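Local coordinates for uncharacterized protein (Bacteroides ovatus, PDB 4IRT) that is of unknown function but, as a putative neuraminidase with a BNR repeat-like domain, may act on sialic acid-containing glycans, at residues R24-V29 / H369-W374; V277-I282 / Q292-D297; R177-Q182 / L193-R198. One frame throughout, in Å; residues are numbered along the deposited sequence.

Overall arrangement
All three contacts belong to one chain with five four-stranded antiparallel sheets, consistent with a beta-propeller. Contact 1 joins residues far apart in sequence: the loop leading into strand 28-31 and the strand's first residues meet the start of helix 371-377, the centre of the contact about 9 Å from the centre of the chain. Contact 3 and then contact 2 follow within the long loop that it closes. Each of these is a beta hairpin: 178-185, an outermost strand of its sheet, with 191-198, and 278-285 with 290-294, an outermost strand of another. The contact centres lie 20 to 24 Å apart and none touch, so two local hairpins shape separate sheets while contact 1 ties early and late parts of the chain together.

Contact 1: R24-V29 / H369-W374; sequences RNNSLV and HDTELW
The N-terminal turn of helix 371-377 docks here on the loop that leads into strand 28-31, with the N26 amide as the polar link. N26 ND2 donates to T371 OG1 at 2.9 Å, almost straight at 174° and in the plane of the amide. The same nitrogen also donates to L28 O at 3.0 Å, so two acceptors, one on each segment, fix the rotation of the amide. With chi1 at 53°, T371 OG1 sits between its backbone N and carbonyl carbon, where it meets this N-H. Replacing N26 with an alanine removes the amide, which would probably leave T371 OG1 without this donor and L28 O without its side-chain partner. Next to it, D370 CA approaches L28 O at 3.4 Å in a CH···O contact, and the side chains of L28 and D370 cross at about a right angle, L28 CG 4.0 Å from D370 CB. D370 is the N-cap of the helix: OD1 accepts from L373 N at 3.0 Å, from above the carboxylate plane, while OD2 is hydrogen-bonded to T30 OG1 and Q35 NE2. V29 CG2 lies alongside E372 CG at 3.8 Å. A water accepts from S27 N and donates to H369 O. Around this junction, V29 also packs on strand 76-80, L28 on strand 34-40, and H369 on strands 318-322 and 381-385, so the junction lies among these four strands.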
loop_
_atom_site.group_PDB
_atom_site.type_symbol
_atom_site.label_atom_id
_atom_site.label_comp_id
_atom_site.label_asym_id
_atom_site.label_seq_id
_atom_site.Cartn_x
_atom_site.Cartn_y
_atom_site.Cartn_z
ATOM N N ARG A 24 -3.520 2.413 -0.624
ATOM C CA ARG A 24 -3.308 3.839 -0.438
ATOM C C ARG A 24 -1.880 4.076 0.049
ATOM O O ARG A 24 -1.514 3.694 1.159
ATOM C CB ARG A 24 -4.346 4.383 0.541
ATOM C CG ARG A 24 -5.778 4.247 0.016
ATOM C CD ARG A 24 -6.785 5.197 0.699
ATOM N NE ARG A 24 -6.364 6.589 0.576
ATOM C CZ ARG A 24 -6.653 7.595 1.404
ATOM N NH1 ARG A 24 -7.532 7.470 2.416
ATOM N NH2 ARG A 24 -6.111 8.794 1.179
ATOM N N ASN A 25 -1.068 4.691 -0.796
ATOM C CA ASN A 25 0.359 4.871 -0.536
ATOM C C ASN A 25 0.712 6.323 -0.800
ATOM O O ASN A 25 1.249 6.640 -1.885
ATOM C CB ASN A 25 1.178 3.924 -1.448
ATOM C CG ASN A 25 1.160 2.475 -0.940
ATOM O OD1 ASN A 25 1.711 2.176 0.112
ATOM N ND2 ASN A 25 0.508 1.608 -1.651
ATOM N N ASN A 26 0.425 7.242 0.138
ATOM C CA ASN A 26 -0.101 7.026 1.486
ATOM C C ASN A 26 -1.437 7.732 1.722
ATOM O O ASN A 26 -1.827 8.703 1.019
ATOM C CB ASN A 26 0.868 7.634 2.497
ATOM C CG ASN A 26 2.080 6.779 2.733
ATOM O OD1 ASN A 26 2.500 5.987 1.873
ATOM N ND2 ASN A 26 2.677 6.950 3.902
ATOM N N SER A 27 -2.177 7.213 2.680
ATOM C CA SER A 27 -3.327 7.929 3.209
ATOM C C SER A 27 -2.907 8.880 4.324
ATOM O O SER A 27 -3.577 9.868 4.580
ATOM C CB SER A 27 -4.339 6.923 3.763
ATOM O OG SER A 27 -3.762 6.125 4.785
ATOM N N LEU A 28 -1.800 8.551 4.977
ATOM C CA LEU A 28 -1.336 9.212 6.209
ATOM C C LEU A 28 0.195 9.237 6.175
ATOM O O LEU A 28 0.846 8.224 5.866
ATOM C CB LEU A 28 -1.818 8.385 7.395
ATOM C CG LEU A 28 -1.658 8.825 8.847
ATOM C CD1 LEU A 28 -2.515 10.048 9.113
ATOM C CD2 LEU A 28 -2.062 7.668 9.760
ATOM N N VAL A 29 0.772 10.403 6.461
ATOM C CA VAL A 29 2.196 10.555 6.329
ATOM C C VAL A 29 2.716 11.696 7.165
ATOM O O VAL A 29 2.163 12.799 7.142
ATOM C CB VAL A 29 2.623 10.695 4.859
ATOM C CG1 VAL A 29 2.028 11.937 4.218
ATOM C CG2 VAL A 29 4.137 10.766 4.767
ATOM N N HIS A 369 -1.076 2.821 6.766
ATOM C CA HIS A 369 -0.364 3.368 7.931
ATOM C C HIS A 369 0.657 4.423 7.547
ATOM O O HIS A 369 1.025 4.574 6.360
ATOM C CB HIS A 369 0.325 2.222 8.707
ATOM C CG HIS A 369 1.636 1.751 8.121
ATOM N ND1 HIS A 369 1.723 0.873 7.067
ATOM C CD2 HIS A 369 2.911 1.982 8.517
ATOM C CE1 HIS A 369 2.996 0.603 6.817
ATOM N NE2 HIS A 369 3.741 1.272 7.677
ATOM N N ASP A 370 1.130 5.136 8.558
ATOM C CA ASP A 370 2.048 6.239 8.376
ATOM C C ASP A 370 3.438 5.621 8.274
ATOM O O ASP A 370 4.157 5.428 9.275
ATOM C CB ASP A 370 1.917 7.231 9.509
ATOM C CG ASP A 370 2.725 8.483 9.307
ATOM O OD1 ASP A 370 3.733 8.458 8.567
ATOM O OD2 ASP A 370 2.322 9.508 9.909
ATOM N N THR A 371 3.804 5.291 7.041
ATOM C CA THR A 371 5.064 4.609 6.769
ATOM C C THR A 371 6.262 5.392 7.316
ATOM O O THR A 371 7.185 4.829 7.884
ATOM C CB THR A 371 5.286 4.391 5.266
ATOM O OG1 THR A 371 5.146 5.636 4.574
ATOM C CG2 THR A 371 4.294 3.391 4.700
ATOM N N GLU A 372 6.243 6.703 7.132
ATOM C CA GLU A 372 7.366 7.550 7.531
ATOM C C GLU A 372 7.521 7.702 9.049
ATOM O O GLU A 372 8.622 7.711 9.576
ATOM C CB GLU A 372 7.272 8.891 6.797
ATOM C CG GLU A 372 7.269 8.703 5.275
ATOM C CD GLU A 372 8.366 7.749 4.774
ATOM O OE1 GLU A 372 9.554 8.098 4.885
ATOM O OE2 GLU A 372 8.042 6.643 4.294
ATOM N N LEU A 373 6.415 7.766 9.772
ATOM C CA LEU A 373 6.463 7.820 11.217
ATOM C C LEU A 373 7.039 6.543 11.803
ATOM O O LEU A 373 7.781 6.596 12.764
ATOM C CB LEU A 373 5.073 8.050 11.790
ATOM C CG LEU A 373 4.990 8.322 13.279
ATOM C CD1 LEU A 373 5.731 9.601 13.667
ATOM C CD2 LEU A 373 3.520 8.452 13.621
ATOM N N TRP A 374 6.732 5.395 11.217
ATOM C CA TRP A 374 7.349 4.167 11.677
ATOM C C TRP A 374 8.877 4.225 11.428
ATOM O O TRP A 374 9.674 3.918 12.336
ATOM C CB TRP A 374 6.697 2.934 11.032
ATOM C CG TRP A 374 7.442 1.705 11.433
ATOM C CD1 TRP A 374 8.368 1.029 10.690
ATOM C CD2 TRP A 374 7.430 1.088 12.715
ATOM N NE1 TRP A 374 8.892 0.002 11.418
ATOM C CE2 TRP A 374 8.327 -0.001 12.663
ATOM C CE3 TRP A 374 6.698 1.304 13.889
ATOM C CZ2 TRP A 374 8.533 -0.846 13.740
ATOM C CZ3 TRP A 374 6.925 0.460 14.964
ATOM C CH2 TRP A 374 7.818 -0.611 14.865
HETATM O O HOH W 1 -0.535 5.330 4.273
#

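Contact 2: V277-I282 / Q292-D297; sequences VPQYRI and QRQITD
Q279 and Q294 meet because their chains are shaped differently: Q279 is bent at chi2 (-75°), whereas Q294 has CG anti to its backbone N (chi1 -179°) and runs on extended, carrying its amide across to Q279. The two amide planes lie 28° apart, with Q294 NE2 3.3 Å from Q279 CD. They do not bond to each other; Q294 NE2 instead donates to T296 O at 2.9 Å, in the carbonyl plane, and Q279 OE1 accepts from R298 N. On the face of the sheet that carries Q294, R281 is also bent at chi2, and Q294 OE1 lies over one face of its guanidinium, 3.9 Å from R281 NH1. A water at the guanidinium edge accepts from R281 NH1 and donates to Q292 OE1, linking the strands through solvent. The charge of R281 has its main partner in E272, to which NH2 forms a salt bridge, and W270 adds a cation-pi contact. I282, on the face it shares with R293, meets I295 CD1 with CG2 at 3.9 Å; Y280 CB packs on I295 CB, and the Y280 hydroxyl reaches A315 O. The backbones hold the register through reciprocal bonds: I282 N to R293 O and R293 N to I282 O are both 2.9 Å. At the end of the pairing, I295 N donates to Y280 O, where the chain leaves strand 290-294. These features make an antiparallel hairpin whose second strand is an outermost one of a four-stranded sheet, consistent with a beta-propeller blade.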
loop_
_atom_site.group_PDB
_atom_site.type_symbol
_atom_site.label_atom_id
_atom_site.label_comp_id
_atom_site.label_asym_id
_atom_site.label_seq_id
_atom_site.Cartn_x
_atom_site.Cartn_y
_atom_site.Cartn_z
ATOM N N VAL A 277 -9.544 -23.008 3.543
ATOM C CA VAL A 277 -9.509 -21.785 4.363
ATOM C C VAL A 277 -8.247 -20.935 4.140
ATOM O O VAL A 277 -7.151 -21.314 4.540
ATOM C CB VAL A 277 -9.549 -22.137 5.855
ATOM C CG1 VAL A 277 -9.515 -20.878 6.709
ATOM C CG2 VAL A 277 -10.758 -23.012 6.185
ATOM N N PRO A 278 -8.402 -19.740 3.552
ATOM C CA PRO A 278 -7.239 -18.876 3.365
ATOM C C PRO A 278 -6.667 -18.463 4.706
ATOM O O PRO A 278 -7.427 -18.274 5.660
ATOM C CB PRO A 278 -7.827 -17.669 2.608
ATOM C CG PRO A 278 -9.060 -18.214 1.950
ATOM C CD PRO A 278 -9.619 -19.164 2.955
ATOM N N GLN A 279 -5.340 -18.312 4.780
ATOM C CA GLN A 279 -4.662 -17.975 6.018
ATOM C C GLN A 279 -3.676 -16.878 5.733
ATOM O O GLN A 279 -3.019 -16.899 4.686
ATOM C CB GLN A 279 -3.860 -19.182 6.553
ATOM C CG GLN A 279 -4.667 -20.446 6.788
ATOM C CD GLN A 279 -5.544 -20.402 8.036
ATOM O OE1 GLN A 279 -5.510 -19.444 8.821
ATOM N NE2 GLN A 279 -6.339 -21.435 8.216
ATOM N N TYR A 280 -3.545 -15.962 6.684
ATOM C CA TYR A 280 -2.553 -14.915 6.625
ATOM C C TYR A 280 -1.120 -15.464 6.715
ATOM O O TYR A 280 -0.845 -16.444 7.425
ATOM C CB TYR A 280 -2.790 -13.900 7.724
ATOM C CG TYR A 280 -3.928 -12.941 7.514
ATOM C CD1 TYR A 280 -3.834 -11.910 6.569
ATOM C CD2 TYR A 280 -5.115 -13.026 8.283
ATOM C CE1 TYR A 280 -4.841 -10.991 6.403
ATOM C CE2 TYR A 280 -6.158 -12.098 8.089
ATOM C CZ TYR A 280 -6.001 -11.095 7.172
ATOM O OH TYR A 280 -6.953 -10.115 6.959
ATOM N N ARG A 281 -0.225 -14.849 5.945
ATOM C CA ARG A 281 1.145 -15.276 5.786
ATOM C C ARG A 281 2.101 -14.111 5.845
ATOM O O ARG A 281 1.755 -13.003 5.464
ATOM C CB ARG A 281 1.327 -15.885 4.390
ATOM C CG ARG A 281 0.268 -16.903 4.043
ATOM C CD ARG A 281 0.449 -18.230 4.762
ATOM N NE ARG A 281 -0.650 -19.153 4.435
ATOM C CZ ARG A 281 -0.587 -20.484 4.490
ATOM N NH1 ARG A 281 0.519 -21.063 4.908
ATOM N NH2 ARG A 281 -1.642 -21.232 4.155
ATOM N N ILE A 282 3.335 -14.402 6.239
ATOM C CA ILE A 282 4.460 -13.518 5.989
ATOM C C ILE A 282 5.572 -14.282 5.252
ATOM O O ILE A 282 5.834 -15.450 5.547
ATOM C CB ILE A 282 4.948 -12.861 7.314
ATOM C CG1 ILE A 282 5.882 -11.693 7.024
ATOM C CG2 ILE A 282 5.602 -13.880 8.247
ATOM C CD1 ILE A 282 6.048 -10.744 8.189
ATOM N N GLN A 292 8.730 -18.581 5.134
ATOM C CA GLN A 292 7.323 -18.291 5.213
ATOM C C GLN A 292 6.806 -18.693 6.586
ATOM O O GLN A 292 7.329 -19.635 7.192
ATOM C CB GLN A 292 6.542 -19.084 4.152
ATOM C CG GLN A 292 6.693 -20.608 4.291
ATOM C CD GLN A 292 5.807 -21.410 3.334
ATOM O OE1 GLN A 292 4.619 -21.143 3.191
ATOM N NE2 GLN A 292 6.380 -22.455 2.740
ATOM N N ARG A 293 5.816 -17.960 7.088
ATOM C CA ARG A 293 5.082 -18.404 8.261
ATOM C C ARG A 293 3.608 -18.072 8.109
ATOM O O ARG A 293 3.229 -17.069 7.461
ATOM C CB ARG A 293 5.649 -17.777 9.544
ATOM C CG ARG A 293 7.103 -18.135 9.866
ATOM C CD ARG A 293 7.259 -19.511 10.490
ATOM N NE ARG A 293 8.626 -19.715 10.968
ATOM C CZ ARG A 293 9.616 -20.109 10.174
ATOM N NH1 ARG A 293 9.359 -20.335 8.893
ATOM N NH2 ARG A 293 10.840 -20.289 10.655
ATOM N N GLN A 294 2.789 -18.922 8.698
ATOM C CA GLN A 294 1.348 -18.709 8.803
ATOM C C GLN A 294 1.057 -17.961 10.125
ATOM O O GLN A 294 1.573 -18.315 11.184
ATOM C CB GLN A 294 0.632 -20.035 8.794
ATOM C CG GLN A 294 -0.891 -19.945 8.867
ATOM C CD GLN A 294 -1.544 -21.321 8.818
ATOM O OE1 GLN A 294 -0.991 -22.261 8.246
ATOM N NE2 GLN A 294 -2.744 -21.423 9.383
ATOM N N ILE A 295 0.213 -16.951 10.040
ATOM C CA ILE A 295 0.019 -16.010 11.123
ATOM C C ILE A 295 -1.109 -16.430 12.046
ATOM O O ILE A 295 -0.939 -16.369 13.263
ATOM C CB ILE A 295 -0.295 -14.587 10.599
ATOM C CG1 ILE A 295 0.723 -14.128 9.567
ATOM C CG2 ILE A 295 -0.381 -13.592 11.756
ATOM C CD1 ILE A 295 2.161 -14.108 10.028
ATOM N N THR A 296 -2.258 -16.820 11.514
ATOM C CA THR A 296 -3.374 -17.238 12.403
ATOM C C THR A 296 -3.866 -18.625 12.008
ATOM O O THR A 296 -3.344 -19.209 11.078
ATOM C CB THR A 296 -4.521 -16.192 12.514
ATOM O OG1 THR A 296 -5.232 -16.109 11.295
ATOM C CG2 THR A 296 -4.002 -14.793 12.877
ATOM N N ASP A 297 -4.799 -19.178 12.766
ATOM C CA ASP A 297 -5.367 -20.477 12.457
ATOM C C ASP A 297 -6.857 -20.275 12.234
ATOM O O ASP A 297 -7.689 -20.638 13.064
ATOM C CB ASP A 297 -5.104 -21.502 13.581
ATOM C CG ASP A 297 -5.595 -22.915 13.216
ATOM O OD1 ASP A 297 -5.648 -23.274 12.006
ATOM O OD2 ASP A 297 -5.938 -23.688 14.143
HETATM O O HOH W 2 3.201 -20.330 5.456
#

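Contact 3: R177-Q182 / L193-R198; sequences RNAYWQ and LSWVWR
Strands 178-182 and 193-198 run antiparallel at 152°, with three hydrogen-bonded pairs (N178 with R198, Y180 with V196, Q182 with S194) alternating with non-hydrogen-bonded ones, in a beta hairpin of a four-stranded, propeller-like sheet. On the face that carries A179, W181, W195 and W197, the indole of W197 is sandwiched: R177 CD lies 3.4 Å above one face and W195 NE1 3.3 Å above the other, both toward the rim. R177 covers the ring with its aliphatic part, while its guanidinium forms a salt bridge with E199. A179 CB fills in against W195 CD1 at 3.8 Å, and W181 CB packs on both W195 CB and L193 CD1. On the other face, Y180 CE2 sits over one face of the R198 guanidinium, the two planes 42° apart; N206 and N252 bond the guanidinium nitrogens. Q182 is bent at chi2, which turns its amide back across the strands; OE1 accepts from T254 N, while NE2 donates to S194 OG at 3.0 Å and 160°, with the hydroxyl oxygen in the plane of the amide.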
loop_
_atom_site.group_PDB
_atom_site.type_symbol
_atom_site.label_atom_id
_atom_site.label_comp_id
_atom_site.label_asym_id
_atom_site.label_seq_id
_atom_site.Cartn_x
_atom_site.Cartn_y
_atom_site.Cartn_z
ATOM N N ARG A 177 0.264 -12.178 -19.574
ATOM C CA ARG A 177 -0.103 -12.158 -18.166
ATOM C C ARG A 177 0.041 -10.756 -17.588
ATOM O O ARG A 177 0.718 -9.905 -18.157
ATOM C CB ARG A 177 0.756 -13.155 -17.363
ATOM C CG ARG A 177 2.266 -12.845 -17.337
ATOM C CD ARG A 177 3.062 -13.930 -16.631
ATOM N NE ARG A 177 2.865 -15.259 -17.215
ATOM C CZ ARG A 177 3.494 -15.729 -18.290
ATOM N NH1 ARG A 177 4.438 -15.013 -18.900
ATOM N NH2 ARG A 177 3.192 -16.938 -18.759
ATOM N N ASN A 178 -0.639 -10.528 -16.480
ATOM C CA ASN A 178 -0.514 -9.319 -15.721
ATOM C C ASN A 178 0.312 -9.598 -14.460
ATOM O O ASN A 178 0.525 -10.756 -14.068
ATOM C CB ASN A 178 -1.901 -8.776 -15.326
ATOM C CG ASN A 178 -2.690 -8.220 -16.503
ATOM O OD1 ASN A 178 -3.726 -8.749 -16.885
ATOM N ND2 ASN A 178 -2.199 -7.166 -17.072
ATOM N N ALA A 179 0.726 -8.515 -13.814
ATOM C CA ALA A 179 1.295 -8.547 -12.461
ATOM C C ALA A 179 0.539 -7.585 -11.555
ATOM O O ALA A 179 -0.052 -6.614 -12.050
ATOM C CB ALA A 179 2.752 -8.161 -12.515
ATOM N N TYR A 180 0.565 -7.867 -10.240
ATOM C CA TYR A 180 0.122 -6.961 -9.195
ATOM C C TYR A 180 1.224 -6.880 -8.183
ATOM O O TYR A 180 1.667 -7.909 -7.661
ATOM C CB TYR A 180 -1.159 -7.445 -8.528
ATOM C CG TYR A 180 -2.301 -7.414 -9.484
ATOM C CD1 TYR A 180 -3.066 -6.257 -9.642
ATOM C CD2 TYR A 180 -2.608 -8.519 -10.241
ATOM C CE1 TYR A 180 -4.121 -6.219 -10.554
ATOM C CE2 TYR A 180 -3.654 -8.496 -11.151
ATOM C CZ TYR A 180 -4.398 -7.340 -11.307
ATOM O OH TYR A 180 -5.418 -7.342 -12.229
ATOM N N TRP A 181 1.658 -5.651 -7.924
ATOM C CA TRP A 181 2.877 -5.391 -7.177
ATOM C C TRP A 181 2.651 -4.563 -5.928
ATOM O O TRP A 181 1.610 -3.971 -5.749
ATOM C CB TRP A 181 3.902 -4.677 -8.079
ATOM C CG TRP A 181 3.362 -3.406 -8.711
ATOM C CD1 TRP A 181 3.285 -2.180 -8.166
ATOM C CD2 TRP A 181 2.806 -3.300 -10.040
ATOM N NE1 TRP A 181 2.690 -1.286 -9.065
ATOM C CE2 TRP A 181 2.408 -1.966 -10.228
ATOM C CE3 TRP A 181 2.600 -4.222 -11.068
ATOM C CZ2 TRP A 181 1.799 -1.533 -11.399
ATOM C CZ3 TRP A 181 2.025 -3.799 -12.226
ATOM C CH2 TRP A 181 1.611 -2.459 -12.388
ATOM N N GLN A 182 3.677 -4.530 -5.087
ATOM C CA GLN A 182 3.818 -3.616 -3.948
ATOM C C GLN A 182 5.293 -3.317 -3.722
ATOM O O GLN A 182 6.168 -4.105 -4.121
ATOM C CB GLN A 182 3.171 -4.198 -2.659
ATOM C CG GLN A 182 3.624 -5.623 -2.289
ATOM C CD GLN A 182 2.827 -6.724 -2.954
ATOM O OE1 GLN A 182 1.650 -6.553 -3.303
ATOM N NE2 GLN A 182 3.476 -7.882 -3.154
ATOM N N LEU A 193 10.678 -4.330 -4.296
ATOM C CA LEU A 193 9.527 -4.611 -5.158
ATOM C C LEU A 193 9.178 -6.084 -5.109
ATOM O O LEU A 193 10.042 -6.934 -5.314
ATOM C CB LEU A 193 9.904 -4.244 -6.603
ATOM C CG LEU A 193 8.987 -4.685 -7.745
ATOM C CD1 LEU A 193 7.651 -3.993 -7.694
ATOM C CD2 LEU A 193 9.676 -4.386 -9.066
ATOM N N SER A 194 7.910 -6.392 -4.859
ATOM C CA SER A 194 7.400 -7.775 -4.968
ATOM C C SER A 194 6.068 -7.771 -5.713
ATOM O O SER A 194 5.376 -6.722 -5.811
ATOM C CB SER A 194 7.250 -8.443 -3.606
ATOM O OG SER A 194 6.435 -7.685 -2.746
ATOM N N TRP A 195 5.702 -8.940 -6.244
ATOM C CA TRP A 195 4.499 -9.065 -7.054
ATOM C C TRP A 195 4.046 -10.493 -7.181
ATOM O O TRP A 195 4.810 -11.400 -6.908
ATOM C CB TRP A 195 4.703 -8.456 -8.447
ATOM C CG TRP A 195 5.630 -9.151 -9.370
ATOM C CD1 TRP A 195 5.272 -10.037 -10.388
ATOM C CD2 TRP A 195 7.055 -8.986 -9.472
ATOM N NE1 TRP A 195 6.391 -10.430 -11.077
ATOM C CE2 TRP A 195 7.495 -9.805 -10.547
ATOM C CE3 TRP A 195 8.009 -8.272 -8.733
ATOM C CZ2 TRP A 195 8.844 -9.938 -10.883
ATOM C CZ3 TRP A 195 9.381 -8.383 -9.093
ATOM C CH2 TRP A 195 9.771 -9.202 -10.156
ATOM N N VAL A 196 2.801 -10.655 -7.605
ATOM C CA VAL A 196 2.247 -11.945 -8.012
ATOM C C VAL A 196 1.916 -11.822 -9.490
ATOM O O VAL A 196 1.675 -10.710 -10.013
ATOM C CB VAL A 196 0.962 -12.325 -7.223
ATOM C CG1 VAL A 196 1.233 -12.235 -5.709
ATOM C CG2 VAL A 196 -0.221 -11.462 -7.635
ATOM N N TRP A 197 1.953 -12.948 -10.173
ATOM C CA TRP A 197 1.486 -12.992 -11.516
ATOM C C TRP A 197 0.007 -13.246 -11.515
ATOM O O TRP A 197 -0.517 -13.925 -10.629
ATOM C CB TRP A 197 2.156 -14.120 -12.271
ATOM C CG TRP A 197 3.641 -13.965 -12.423
ATOM C CD1 TRP A 197 4.596 -14.792 -11.916
ATOM C CD2 TRP A 197 4.344 -12.960 -13.182
ATOM N NE1 TRP A 197 5.852 -14.364 -12.303
ATOM C CE2 TRP A 197 5.720 -13.248 -13.084
ATOM C CE3 TRP A 197 3.940 -11.863 -13.953
ATOM C CZ2 TRP A 197 6.710 -12.469 -13.740
ATOM C CZ3 TRP A 197 4.914 -11.107 -14.595
ATOM C CH2 TRP A 197 6.280 -11.410 -14.476
ATOM N N ARG A 198 -0.687 -12.706 -12.511
ATOM C CA ARG A 198 -2.036 -13.188 -12.785
ATOM C C ARG A 198 -2.083 -13.637 -14.230
ATOM O O ARG A 198 -1.907 -12.835 -15.140
ATOM C CB ARG A 198 -3.133 -12.170 -12.560
ATOM C CG ARG A 198 -4.473 -12.900 -12.630
ATOM C CD ARG A 198 -5.684 -12.036 -12.514
ATOM N NE ARG A 198 -5.906 -11.593 -11.148
ATOM C CZ ARG A 198 -6.941 -10.857 -10.795
ATOM N NH1 ARG A 198 -7.869 -10.556 -11.698
ATOM N NH2 ARG A 198 -7.073 -10.435 -9.546
HETATM O O HOH W 3 -3.862 -11.634 -16.725
#